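Local coordinates for 5-carboxymethyl-2-hydroxymuconate delta-isomerase (Mycobacterium smegmatis, PDB 4PFZ), which is probably a metal-binding enzyme of the fumarylacetoacetate hydrolase family with isomerase or acetylpyruvate hydrolase activity, at residues G236-I241 against T248-V253; P107-G112 against V230-D235; A57-A62 against A212-L217; V143-Q148 against M156-H161; I118-K123 against A131-G136. All blocks are in the same frame, centred on the assembly; numbering follows the deposited sequence. Where two conformers were deposited one is given.

Interaction 1: residues G236-I241 against T248-V253; sequences GDTVSI and TLTNPV
Ser240 and Thr250 turn their oxygens trans to their own carbonyl carbons (chi1 -73° and -64°), and these matched torsions bring OG of Ser240 within 2.7 Å of OG1 of Thr250 in a hydroxyl-hydroxyl hydrogen bond. The two residues form a non-hydrogen-bonded antiparallel pair, so their side chains lie close on the same face. On that face CG2 of Thr238 also meets CG2 of Thr250 at 3.5 Å. The flanking pairs, Val239 with Asn251 and Ile241 with Leu249, exchange backbone N-H...O bonds in both directions, the shortest from Leu249 N to Ile241 O at 2.7 Å. At the open end of this beta hairpin, Gly236 N donates to Val253 O at 2.8 Å, whereas the bond from Val253 N to Asp237 O is bent and weak. CG2 of Val239 packs on CG2 of Val253 4.0 Å away. The Asn251 amide donates to Val97 O and Gly94 O, and the Asp237 carboxylate bonds Glu234 N and Asn187. In the sheet the hairpin lies between strands 99-101 and 181-186, while Val239, Ile241 and Leu249 pack against Ile139 and Asn141 of strand 134-145.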
# COMPACT_ATOMS: atom_id res chain seq x y z
N GLY B 236 -27.46 5.20 5.29
CA GLY B 236 -28.13 6.10 6.21
C GLY B 236 -27.62 6.08 7.64
O GLY B 236 -28.06 6.89 8.47
N ASP B 237 -26.71 5.16 7.95
CA ASP B 237 -26.09 5.15 9.28
C ASP B 237 -25.08 6.27 9.46
O ASP B 237 -24.58 6.84 8.50
CB ASP B 237 -25.38 3.83 9.57
CG ASP B 237 -26.34 2.68 9.82
OD1 ASP B 237 -27.53 2.94 10.10
OD2 ASP B 237 -25.87 1.52 9.74
N THR B 238 -24.77 6.56 10.72
CA THR B 238 -23.66 7.42 11.07
C THR B 238 -22.80 6.63 12.05
O THR B 238 -23.31 6.07 13.02
CB THR B 238 -24.11 8.76 11.70
OG1 THR B 238 -25.06 9.41 10.84
CG2 THR B 238 -22.93 9.67 11.91
N VAL B 239 -21.50 6.55 11.78
CA VAL B 239 -20.57 5.86 12.67
C VAL B 239 -19.67 6.89 13.32
O VAL B 239 -19.07 7.72 12.64
CB VAL B 239 -19.69 4.84 11.93
CG1 VAL B 239 -18.89 3.99 12.93
CG2 VAL B 239 -20.53 3.95 11.03
N SER B 240 -19.58 6.84 14.65
CA SER B 240 -18.73 7.76 15.39
C SER B 240 -17.77 7.01 16.31
O SER B 240 -18.19 6.24 17.18
CB SER B 240 -19.58 8.73 16.20
OG SER B 240 -20.17 9.68 15.34
N ILE B 241 -16.48 7.24 16.11
CA ILE B 241 -15.45 6.59 16.91
C ILE B 241 -14.76 7.63 17.77
O ILE B 241 -14.25 8.63 17.26
CB ILE B 241 -14.40 5.87 16.03
CG1 ILE B 241 -15.09 4.86 15.11
CG2 ILE B 241 -13.36 5.19 16.92
CD1 ILE B 241 -14.32 4.55 13.86
N THR B 248 -13.37 12.74 18.35
CA THR B 248 -14.33 11.84 17.73
C THR B 248 -14.26 11.92 16.21
O THR B 248 -14.26 13.00 15.65
CB THR B 248 -15.77 12.17 18.21
OG1 THR B 248 -15.83 12.11 19.64
CG2 THR B 248 -16.78 11.20 17.62
N LEU B 249 -14.18 10.76 15.57
CA LEU B 249 -14.20 10.65 14.11
C LEU B 249 -15.58 10.16 13.66
O LEU B 249 -16.00 9.06 14.01
CB LEU B 249 -13.11 9.69 13.63
CG LEU B 249 -13.11 9.27 12.16
CD1 LEU B 249 -12.90 10.47 11.24
CD2 LEU B 249 -12.05 8.23 11.92
N THR B 250 -16.28 11.00 12.90
CA THR B 250 -17.65 10.72 12.47
C THR B 250 -17.78 10.65 10.94
O THR B 250 -17.26 11.52 10.23
CB THR B 250 -18.62 11.79 13.01
OG1 THR B 250 -18.64 11.72 14.44
CG2 THR B 250 -20.03 11.59 12.48
N ASN B 251 -18.44 9.62 10.43
CA ASN B 251 -18.72 9.50 9.00
C ASN B 251 -20.12 8.99 8.75
O ASN B 251 -20.56 8.04 9.40
CB ASN B 251 -17.73 8.56 8.30
CG ASN B 251 -16.31 9.01 8.45
OD1 ASN B 251 -15.63 8.63 9.40
ND2 ASN B 251 -15.83 9.84 7.50
N PRO B 252 -20.83 9.62 7.80
CA PRO B 252 -22.09 9.02 7.39
C PRO B 252 -21.81 7.84 6.47
O PRO B 252 -20.66 7.64 6.07
CB PRO B 252 -22.80 10.16 6.64
CG PRO B 252 -21.67 10.96 6.06
CD PRO B 252 -20.57 10.90 7.11
N VAL B 253 -22.85 7.06 6.17
CA VAL B 253 -22.71 5.86 5.37
C VAL B 253 -23.78 5.84 4.28
O VAL B 253 -24.95 6.09 4.55
CB VAL B 253 -22.85 4.59 6.24
CG1 VAL B 253 -22.70 3.32 5.40
CG2 VAL B 253 -21.81 4.60 7.34

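Interaction 2: residues P107-G112 against V230-D235; sequences PVHHEG and VGPIED
The imidazoles of His109 and His110 approach Gly231 from two different sides. The His109 ring presents its face to the glycine, with Gly231 CA 4.0 Å from the ring centroid and only 7° off the normal, a CH-pi contact. Over a face of the His110 ring lies the backbone N of Gly231, displaced toward the rim; at the edge of the same ring, in its plane, CG2 of Ile233 comes to 3.7 Å from CD2. With chi1 at 58°, His110 holds its ring between its own backbone N and carbonyl carbon, which brings the ring up to Gly231, and ND1 is hydrogen-bonded to Gln192, which fixes the ring's rotation. Val230 crosses His109 at about a right angle, with CG2 4.0 Å from ND1 of His109; its other branch, CG1, lies 3.7 Å from CG of Glu111. The same CG1 packs beside His110 O, a buried carbonyl oxygen without a polar partner in the model.

Beneath the side chains, Ile233 N donates to Val108 O and His110 N to Gly231 O, each at 3.0 Å. One water accepts from Val108 N and donates to Ile233 O and Glu234 OE2.

The short, weakly bonded strand 231-232 runs antiparallel along strand 108-118, which pairs with strand 134-145 as well. Glu111, within the His-Glu-Gly sequence, lies close to the carboxylate of Asp142; such a pair of acidic groups is consistent with the metal site of fumarylacetoacetate hydrolase enzymes.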
# COMPACT_ATOMS: atom_id res chain seq x y z
N PRO B 107 -21.99 -8.49 4.86
CA PRO B 107 -22.12 -7.19 5.50
C PRO B 107 -20.81 -6.42 5.44
O PRO B 107 -19.77 -7.02 5.26
CB PRO B 107 -22.45 -7.55 6.94
CG PRO B 107 -21.66 -8.81 7.16
CD PRO B 107 -21.63 -9.54 5.83
N VAL B 108 -20.87 -5.10 5.59
CA VAL B 108 -19.67 -4.29 5.71
C VAL B 108 -19.59 -3.85 7.17
O VAL B 108 -20.58 -3.36 7.72
CB VAL B 108 -19.71 -3.08 4.74
CG1 VAL B 108 -18.54 -2.14 4.98
CG2 VAL B 108 -19.72 -3.56 3.28
N HIS B 109 -18.43 -4.03 7.79
CA HIS B 109 -18.29 -3.79 9.23
C HIS B 109 -17.48 -2.54 9.57
O HIS B 109 -16.50 -2.22 8.90
CB HIS B 109 -17.65 -5.00 9.91
CG HIS B 109 -18.59 -6.13 10.18
ND1 HIS B 109 -18.25 -7.22 10.96
CD2 HIS B 109 -19.88 -6.33 9.80
CE1 HIS B 109 -19.28 -8.04 11.03
NE2 HIS B 109 -20.28 -7.53 10.34
N HIS B 110 -17.90 -1.83 10.63
CA HIS B 110 -17.07 -0.79 11.24
C HIS B 110 -16.02 -1.43 12.12
O HIS B 110 -16.27 -2.45 12.74
CB HIS B 110 -17.92 0.18 12.07
CG HIS B 110 -18.71 -0.48 13.17
ND1 HIS B 110 -18.13 -0.98 14.31
CD2 HIS B 110 -20.04 -0.71 13.29
CE1 HIS B 110 -19.06 -1.50 15.08
NE2 HIS B 110 -20.23 -1.35 14.49
N GLU B 111 -14.83 -0.82 12.18
CA GLU B 111 -13.78 -1.25 13.10
C GLU B 111 -13.02 -0.05 13.66
O GLU B 111 -12.04 0.39 13.07
CB GLU B 111 -12.79 -2.20 12.41
CG GLU B 111 -13.42 -3.46 11.83
CD GLU B 111 -12.43 -4.57 11.51
OE1 GLU B 111 -11.21 -4.30 11.46
OE2 GLU B 111 -12.87 -5.72 11.31
N GLY B 112 -13.48 0.49 14.78
CA GLY B 112 -12.82 1.65 15.36
C GLY B 112 -11.45 1.26 15.86
O GLY B 112 -11.28 0.19 16.45
N VAL B 230 -17.37 -5.42 16.57
CA VAL B 230 -17.45 -5.08 15.16
C VAL B 230 -18.82 -5.50 14.65
O VAL B 230 -19.36 -6.55 15.02
CB VAL B 230 -16.32 -5.73 14.33
CG1 VAL B 230 -14.96 -5.16 14.73
CG2 VAL B 230 -16.34 -7.25 14.47
N GLY B 231 -19.43 -4.64 13.84
CA GLY B 231 -20.80 -4.86 13.43
C GLY B 231 -21.10 -4.15 12.13
O GLY B 231 -20.31 -3.35 11.65
N PRO B 232 -22.27 -4.44 11.56
CA PRO B 232 -22.60 -3.90 10.23
C PRO B 232 -22.93 -2.41 10.24
O PRO B 232 -23.35 -1.83 11.25
CB PRO B 232 -23.82 -4.72 9.82
CG PRO B 232 -24.47 -5.10 11.12
CD PRO B 232 -23.32 -5.33 12.07
N ILE B 233 -22.71 -1.80 9.08
CA ILE B 233 -23.16 -0.44 8.82
C ILE B 233 -23.94 -0.45 7.51
O ILE B 233 -23.56 -1.14 6.56
CB ILE B 233 -21.98 0.55 8.76
CG1 ILE B 233 -20.97 0.12 7.69
CG2 ILE B 233 -21.27 0.60 10.11
CD1 ILE B 233 -19.84 1.11 7.52
N GLU B 234 -25.03 0.31 7.47
CA GLU B 234 -25.92 0.31 6.31
C GLU B 234 -26.20 1.72 5.84
O GLU B 234 -25.95 2.68 6.57
CB GLU B 234 -27.23 -0.41 6.64
CG GLU B 234 -27.09 -1.90 6.93
CD GLU B 234 -26.74 -2.71 5.68
OE1 GLU B 234 -26.94 -2.21 4.55
OE2 GLU B 234 -26.27 -3.86 5.84
N ASP B 235 -26.73 1.84 4.62
CA ASP B 235 -27.13 3.12 4.04
C ASP B 235 -27.93 3.98 5.05
O ASP B 235 -28.93 3.53 5.60
CB ASP B 235 -27.94 2.86 2.76
CG ASP B 235 -28.40 4.14 2.07
OD1 ASP B 235 -27.56 4.85 1.47
OD2 ASP B 235 -29.62 4.41 2.08
O HOH W 1 -23.38 -4.03 5.71

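Interaction 3: residues A57-A62 against A212-L217; sequences ASKVIA and AVMTLL
The CA atoms of Ser58 and Leu217 are the nearest across the contact, 7.5 Å apart, and the chain directions of 58-61 and 214-217 differ by 133°, so no backbone-to-backbone bond forms and side chains bridge the gap. Lys59 reaches furthest across. Its chain runs out extended and then bends at the last torsion (chi4 -49°), which turns NZ onto Thr215 O, 3.1 Å away and in the carbonyl plane. The lysine was modelled in two conformers, so this bond may be held only part of the time. On the way CE passes SD of Met214 at 3.7 Å, the two chains sliding past each other in opposite directions. Ile61 lies against the same sulfur with CG1 at 4.1 Å, and its CD1 meets CD2 of Leu216 at 4.0 Å. Asp220 gathers the polar groups: it forms a salt bridge with Lys59 and takes hydrogen bonds from Ser58 OG and Leu217 N. Thr215 OG1 bonds Asp162 of the second subunit, and Met214 packs on Met156 of that subunit. The arrangement joins the loop following helix 203-213 to the segment leading into strand 60-63, within the fumarylacetoacetate hydrolase fold and at the interface with the second subunit.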
# COMPACT_ATOMS: atom_id res chain seq x y z
N ALA B 57 -1.00 9.95 3.82
CA ALA B 57 -0.24 8.73 4.09
C ALA B 57 0.17 8.05 2.78
O ALA B 57 -0.65 7.89 1.90
CB ALA B 57 -1.06 7.75 4.95
N SER B 58 1.43 7.64 2.69
CA SER B 58 1.87 6.86 1.54
C SER B 58 1.36 5.42 1.64
O SER B 58 1.01 4.78 0.64
CB SER B 58 3.40 6.87 1.43
OG SER B 58 4.00 5.86 2.22
N LYS B 59 1.31 4.91 2.86
CA LYS B 59 0.72 3.60 3.10
C LYS B 59 0.05 3.54 4.46
O LYS B 59 0.35 4.32 5.37
CB LYS B 59 1.76 2.48 2.97
CG LYS B 59 3.00 2.60 3.86
CD LYS B 59 3.97 1.43 3.57
CE LYS B 59 5.36 1.65 4.16
NZ LYS B 59 5.92 2.99 3.82
N VAL B 60 -0.87 2.59 4.59
CA VAL B 60 -1.58 2.38 5.81
C VAL B 60 -1.38 0.93 6.18
O VAL B 60 -1.78 0.05 5.42
CB VAL B 60 -3.08 2.66 5.67
CG1 VAL B 60 -3.82 2.29 6.97
CG2 VAL B 60 -3.31 4.11 5.30
N ILE B 61 -0.77 0.69 7.34
CA ILE B 61 -0.58 -0.65 7.87
C ILE B 61 -1.61 -0.89 8.95
O ILE B 61 -1.87 -0.00 9.78
CB ILE B 61 0.84 -0.85 8.47
CG1 ILE B 61 1.88 -0.74 7.37
CG2 ILE B 61 0.97 -2.23 9.10
CD1 ILE B 61 2.39 0.68 7.14
N ALA B 62 -2.21 -2.07 8.97
CA ALA B 62 -3.15 -2.36 10.03
C ALA B 62 -2.90 -3.73 10.63
O ALA B 62 -2.30 -4.59 10.00
CB ALA B 62 -4.57 -2.25 9.51
N ALA B 212 10.54 -3.54 11.24
CA ALA B 212 11.49 -4.63 10.97
C ALA B 212 11.23 -5.19 9.57
O ALA B 212 12.14 -5.68 8.90
CB ALA B 212 11.39 -5.74 12.04
N VAL B 213 9.98 -5.11 9.14
CA VAL B 213 9.58 -5.59 7.82
C VAL B 213 9.87 -4.57 6.71
O VAL B 213 10.47 -4.89 5.67
CB VAL B 213 8.07 -5.92 7.80
CG1 VAL B 213 7.63 -6.36 6.40
CG2 VAL B 213 7.72 -6.99 8.84
N MET B 214 9.42 -3.34 6.92
CA MET B 214 9.41 -2.33 5.87
C MET B 214 9.81 -0.95 6.38
O MET B 214 9.57 -0.61 7.53
CB MET B 214 8.02 -2.26 5.22
CG MET B 214 6.95 -1.70 6.15
SD MET B 214 5.33 -1.80 5.36
CE MET B 214 4.98 -3.54 5.48
N THR B 215 10.41 -0.15 5.50
CA THR B 215 10.74 1.22 5.81
C THR B 215 9.45 2.01 6.03
O THR B 215 8.54 1.96 5.21
CB THR B 215 11.58 1.88 4.67
OG1 THR B 215 12.93 1.38 4.72
CG2 THR B 215 11.62 3.39 4.82
N LEU B 216 9.37 2.70 7.17
CA LEU B 216 8.22 3.57 7.45
C LEU B 216 8.57 5.03 7.17
O LEU B 216 9.61 5.51 7.56
CB LEU B 216 7.75 3.40 8.90
CG LEU B 216 7.23 2.02 9.28
CD1 LEU B 216 6.83 1.96 10.77
CD2 LEU B 216 6.04 1.68 8.43
N LEU B 217 7.68 5.71 6.46
CA LEU B 217 7.89 7.10 6.03
C LEU B 217 7.03 8.04 6.83
O LEU B 217 5.96 7.64 7.30
CB LEU B 217 7.54 7.27 4.55
CG LEU B 217 8.59 7.03 3.46
CD1 LEU B 217 9.22 5.68 3.59
CD2 LEU B 217 7.92 7.16 2.10

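Interaction 4: residues V143-Q148 against M156-H161; sequences VSARDQ and MRAKGH
Gln148 and His161 meet through a short, straight hydrogen bond: His161 NE2 donates to Gln148 OE1 at 2.7 Å, with an N-H...O angle of 175°. The oxygen lies in the imidazole plane and the donor comes in on a lone pair of the amide, although the amide and ring planes are turned 50° apart. Gln148, its CG anti to the carbonyl carbon and its chain extended from there, carries the amide that far. A face of that amide is stacked on the Arg157 guanidinium, planes 12° apart, with CD 3.4 Å from NH2; Arg157 was built in two conformers, so the stack may be partial. Its NE is salt-bridged to Asp152.

The backbone supplies an equally straight bond, from Ala145 N to Ala158 O at 2.8 Å. Ala145 is the N-cap residue where strand 134-145 passes directly into helix 146-152, and the short, weakly bonded helix at about 156-159 folds back against this strand-to-helix junction, as part of the fumarylacetoacetate hydrolase fold. Ser144 OG receives Lys159 NZ at 2.8 Å and is itself bonded to Asp142 O. Lys159 NZ also forms a salt bridge with Asp142 OD2, so the buried ammonium has two short-range partners; Glu111 is a weak, long third. Lys159 O accepts a hydrogen bond from Lys87 NZ. His161 also packs on Val213 of the second subunit.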
# COMPACT_ATOMS: atom_id res chain seq x y z
N VAL B 143 -12.79 -0.16 7.86
CA VAL B 143 -14.05 -0.62 7.26
C VAL B 143 -13.77 -1.88 6.44
O VAL B 143 -12.80 -1.93 5.67
CB VAL B 143 -14.70 0.47 6.37
CG1 VAL B 143 -16.01 -0.02 5.80
CG2 VAL B 143 -14.94 1.74 7.17
N SER B 144 -14.63 -2.88 6.58
CA SER B 144 -14.29 -4.21 6.11
C SER B 144 -15.50 -4.92 5.51
O SER B 144 -16.50 -5.09 6.17
CB SER B 144 -13.71 -5.05 7.27
OG SER B 144 -12.58 -4.41 7.86
N ALA B 145 -15.42 -5.31 4.24
CA ALA B 145 -16.47 -6.14 3.65
C ALA B 145 -16.24 -7.59 4.07
O ALA B 145 -15.41 -8.27 3.49
CB ALA B 145 -16.49 -6.00 2.13
N ARG B 146 -16.97 -8.06 5.08
CA ARG B 146 -16.67 -9.36 5.69
C ARG B 146 -16.86 -10.54 4.74
O ARG B 146 -16.16 -11.55 4.86
CB ARG B 146 -17.54 -9.59 6.94
CG ARG B 146 -17.43 -8.54 8.02
CD ARG B 146 -15.98 -8.27 8.42
NE ARG B 146 -15.24 -9.48 8.76
CZ ARG B 146 -15.21 -10.02 9.97
NH1 ARG B 146 -15.89 -9.48 10.98
NH2 ARG B 146 -14.49 -11.12 10.18
N ASP B 147 -17.80 -10.45 3.81
CA ASP B 147 -18.02 -11.53 2.86
C ASP B 147 -16.80 -11.73 1.96
O ASP B 147 -16.38 -12.87 1.69
CB ASP B 147 -19.27 -11.27 2.01
CG ASP B 147 -19.30 -9.85 1.41
OD1 ASP B 147 -18.64 -8.94 1.97
OD2 ASP B 147 -19.99 -9.65 0.39
N GLN B 148 -16.23 -10.62 1.51
CA GLN B 148 -15.06 -10.64 0.63
C GLN B 148 -13.84 -11.15 1.36
O GLN B 148 -12.98 -11.81 0.77
CB GLN B 148 -14.79 -9.24 0.07
CG GLN B 148 -15.96 -8.72 -0.74
CD GLN B 148 -15.74 -7.32 -1.29
OE1 GLN B 148 -14.69 -6.71 -1.08
NE2 GLN B 148 -16.75 -6.81 -1.99
N MET B 156 -7.14 -7.89 1.86
CA MET B 156 -6.86 -6.61 1.22
C MET B 156 -8.10 -6.05 0.48
O MET B 156 -8.48 -4.91 0.72
CB MET B 156 -5.68 -6.73 0.24
CG MET B 156 -5.10 -5.37 -0.19
SD MET B 156 -6.06 -4.52 -1.46
CE MET B 156 -5.49 -5.37 -2.92
N ARG B 157 -8.70 -6.84 -0.42
CA ARG B 157 -9.86 -6.33 -1.18
C ARG B 157 -10.95 -5.88 -0.24
O ARG B 157 -11.49 -4.76 -0.37
CB ARG B 157 -10.42 -7.38 -2.15
CG ARG B 157 -11.70 -6.89 -2.82
CD ARG B 157 -12.12 -7.75 -4.01
NE ARG B 157 -12.59 -9.07 -3.62
CZ ARG B 157 -13.85 -9.49 -3.75
NH1 ARG B 157 -14.18 -10.72 -3.38
NH2 ARG B 157 -14.77 -8.68 -4.25
N ALA B 158 -11.27 -6.74 0.72
CA ALA B 158 -12.34 -6.46 1.68
C ALA B 158 -12.13 -5.13 2.41
O ALA B 158 -13.11 -4.49 2.80
CB ALA B 158 -12.43 -7.57 2.68
N LYS B 159 -10.88 -4.73 2.61
CA LYS B 159 -10.58 -3.56 3.40
C LYS B 159 -10.04 -2.43 2.55
O LYS B 159 -9.64 -1.39 3.09
CB LYS B 159 -9.58 -3.92 4.51
CG LYS B 159 -10.10 -4.94 5.51
CD LYS B 159 -8.97 -5.46 6.36
CE LYS B 159 -9.44 -6.35 7.50
NZ LYS B 159 -10.16 -5.59 8.54
N GLY B 160 -10.04 -2.62 1.23
CA GLY B 160 -9.34 -1.72 0.33
C GLY B 160 -10.18 -0.84 -0.57
O GLY B 160 -9.63 -0.10 -1.39
N HIS B 161 -11.50 -0.90 -0.42
CA HIS B 161 -12.36 -0.09 -1.29
C HIS B 161 -12.16 1.39 -1.04
O HIS B 161 -11.71 1.78 0.03
CB HIS B 161 -13.83 -0.47 -1.08
CG HIS B 161 -14.14 -1.88 -1.46
ND1 HIS B 161 -14.56 -2.22 -2.73
CD2 HIS B 161 -14.09 -3.03 -0.76
CE1 HIS B 161 -14.74 -3.53 -2.79
NE2 HIS B 161 -14.47 -4.04 -1.61

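Interaction 5: residues I118-K123 against A131-G136; sequences IGRPCK and AEFILG
Ile118 and Ile134 face each other as an antiparallel, non-hydrogen-bonded pair, their CA atoms 4.5 Å apart and their side chains diverging, at the point where the connection between strands 108-118 and 134-145 closes. A classic beta bulge follows at once: Leu135 and Gly136 both stand opposite Val117. Gly119 N donates to Phe133 O at 2.9 Å; the bond is straight at the hydrogen, but the donor sits above the carbonyl plane. Because Gly119 carries no side chain, CB of Leu135 can settle 3.7 Å from its CA. The neighbouring amide, Arg120 N, is buried by the contact and has no partner in the model.

Phe133 is the central side chain, with different groups on its two sides. On one side the guanidinium of Arg120 lies over the ring in an offset stack, centres 4.6 Å apart and planes inclined by 30°. A bend in the arginine at chi3 (63°) swings the group back over the ring, CE2 of Phe133 lying toward the rim of the guanidinium. NH1 of Arg120 also reaches Glu132 O, in a bent and weak hydrogen bond. Glu132 itself pairs with Arg129. From the other side of the ring plane comes Cys122, whose SG makes an oblique sulfur-aromatic contact 4.7 Å from the centroid, while its CB touches CD2 of Phe133 at 3.4 Å.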
# COMPACT_ATOMS: atom_id res chain seq x y z
N ILE B 118 3.38 7.96 11.86
CA ILE B 118 4.84 8.04 11.81
C ILE B 118 5.30 9.45 11.45
O ILE B 118 4.74 10.06 10.55
CB ILE B 118 5.41 7.02 10.77
CG1 ILE B 118 5.06 5.59 11.18
CG2 ILE B 118 6.92 7.18 10.61
CD1 ILE B 118 5.71 5.16 12.52
N GLY B 119 6.31 9.96 12.16
CA GLY B 119 6.78 11.31 11.91
C GLY B 119 8.19 11.37 11.34
O GLY B 119 8.68 12.45 11.01
N ARG B 120 8.86 10.23 11.24
CA ARG B 120 10.24 10.19 10.77
C ARG B 120 10.52 8.90 10.03
O ARG B 120 9.98 7.86 10.38
CB ARG B 120 11.23 10.33 11.94
CG ARG B 120 11.41 11.74 12.45
CD ARG B 120 12.16 11.76 13.77
NE ARG B 120 13.51 11.22 13.65
CZ ARG B 120 14.26 10.85 14.69
NH1 ARG B 120 13.77 10.95 15.92
NH2 ARG B 120 15.48 10.37 14.51
N PRO B 121 11.35 8.98 8.98
CA PRO B 121 11.72 7.75 8.27
C PRO B 121 12.38 6.79 9.24
O PRO B 121 13.20 7.22 10.05
CB PRO B 121 12.70 8.24 7.19
CG PRO B 121 13.15 9.57 7.64
CD PRO B 121 12.06 10.16 8.47
N CYS B 122 12.01 5.51 9.19
CA CYS B 122 12.64 4.55 10.07
C CYS B 122 12.55 3.11 9.62
O CYS B 122 11.67 2.72 8.85
CB CYS B 122 12.06 4.67 11.47
SG CYS B 122 10.28 4.55 11.53
N LYS B 123 13.50 2.34 10.13
CA LYS B 123 13.65 0.94 9.84
C LYS B 123 14.23 0.31 11.09
O LYS B 123 15.07 0.94 11.75
CB LYS B 123 14.57 0.73 8.63
CG LYS B 123 14.65 -0.70 8.11
CD LYS B 123 13.33 -1.10 7.43
CE LYS B 123 13.35 -2.57 7.06
NZ LYS B 123 14.62 -2.93 6.33
N ALA B 131 8.39 5.82 20.31
CA ALA B 131 7.88 7.18 20.43
C ALA B 131 8.78 8.21 19.74
O ALA B 131 8.31 9.27 19.33
CB ALA B 131 7.69 7.55 21.90
N GLU B 132 10.07 7.90 19.63
CA GLU B 132 11.02 8.76 18.92
C GLU B 132 10.63 8.98 17.46
O GLU B 132 10.97 10.00 16.86
CB GLU B 132 12.44 8.16 19.00
CG GLU B 132 12.93 7.93 20.42
CD GLU B 132 14.40 7.53 20.49
OE1 GLU B 132 15.08 7.58 19.44
OE2 GLU B 132 14.87 7.16 21.59
N PHE B 133 9.89 8.04 16.88
CA PHE B 133 9.57 8.10 15.46
C PHE B 133 8.09 8.32 15.20
O PHE B 133 7.64 8.25 14.05
CB PHE B 133 10.04 6.82 14.76
CG PHE B 133 11.52 6.60 14.87
CD1 PHE B 133 12.05 5.95 15.97
CD2 PHE B 133 12.37 7.09 13.90
CE1 PHE B 133 13.43 5.76 16.09
CE2 PHE B 133 13.74 6.91 14.00
CZ PHE B 133 14.27 6.25 15.10
N ILE B 134 7.34 8.60 16.26
CA ILE B 134 5.91 8.78 16.14
C ILE B 134 5.53 10.24 16.25
O ILE B 134 5.85 10.90 17.24
CB ILE B 134 5.14 7.98 17.22
CG1 ILE B 134 5.26 6.48 16.97
CG2 ILE B 134 3.67 8.40 17.26
CD1 ILE B 134 4.67 5.64 18.10
N LEU B 135 4.84 10.76 15.24
CA LEU B 135 4.40 12.15 15.26
C LEU B 135 3.29 12.36 16.28
O LEU B 135 3.31 13.31 17.08
CB LEU B 135 3.92 12.59 13.87
CG LEU B 135 3.23 13.96 13.88
CD1 LEU B 135 4.25 15.07 14.17
CD2 LEU B 135 2.49 14.23 12.59
N GLY B 136 2.30 11.49 16.24
CA GLY B 136 1.16 11.60 17.12
C GLY B 136 0.15 10.51 16.84
O GLY B 136 0.45 9.54 16.15

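All five contacts fall within the fumarylacetoacetate hydrolase region. Along the chain, interactions 4 and 5 are nested inside the loops closed by interactions 2 and 3, whose segments alternate, and interaction 1 comes last. The centres of interactions 1 and 2 are about 10 Å apart and the two touch through Ile233; interactions 2 and 4, about 11 Å apart, are joined where strands 108-118 and 134-145 pair. Across the chain's centre from interaction 1, interactions 3 and 5, also about 11 Å apart, meet at Leu216 and Cys122. Strand 134-145 serves interactions 4 and 5, whose centres are about 28 Å apart, so one long strand connects distant regions, while interactions 3 and 4 border the second subunit.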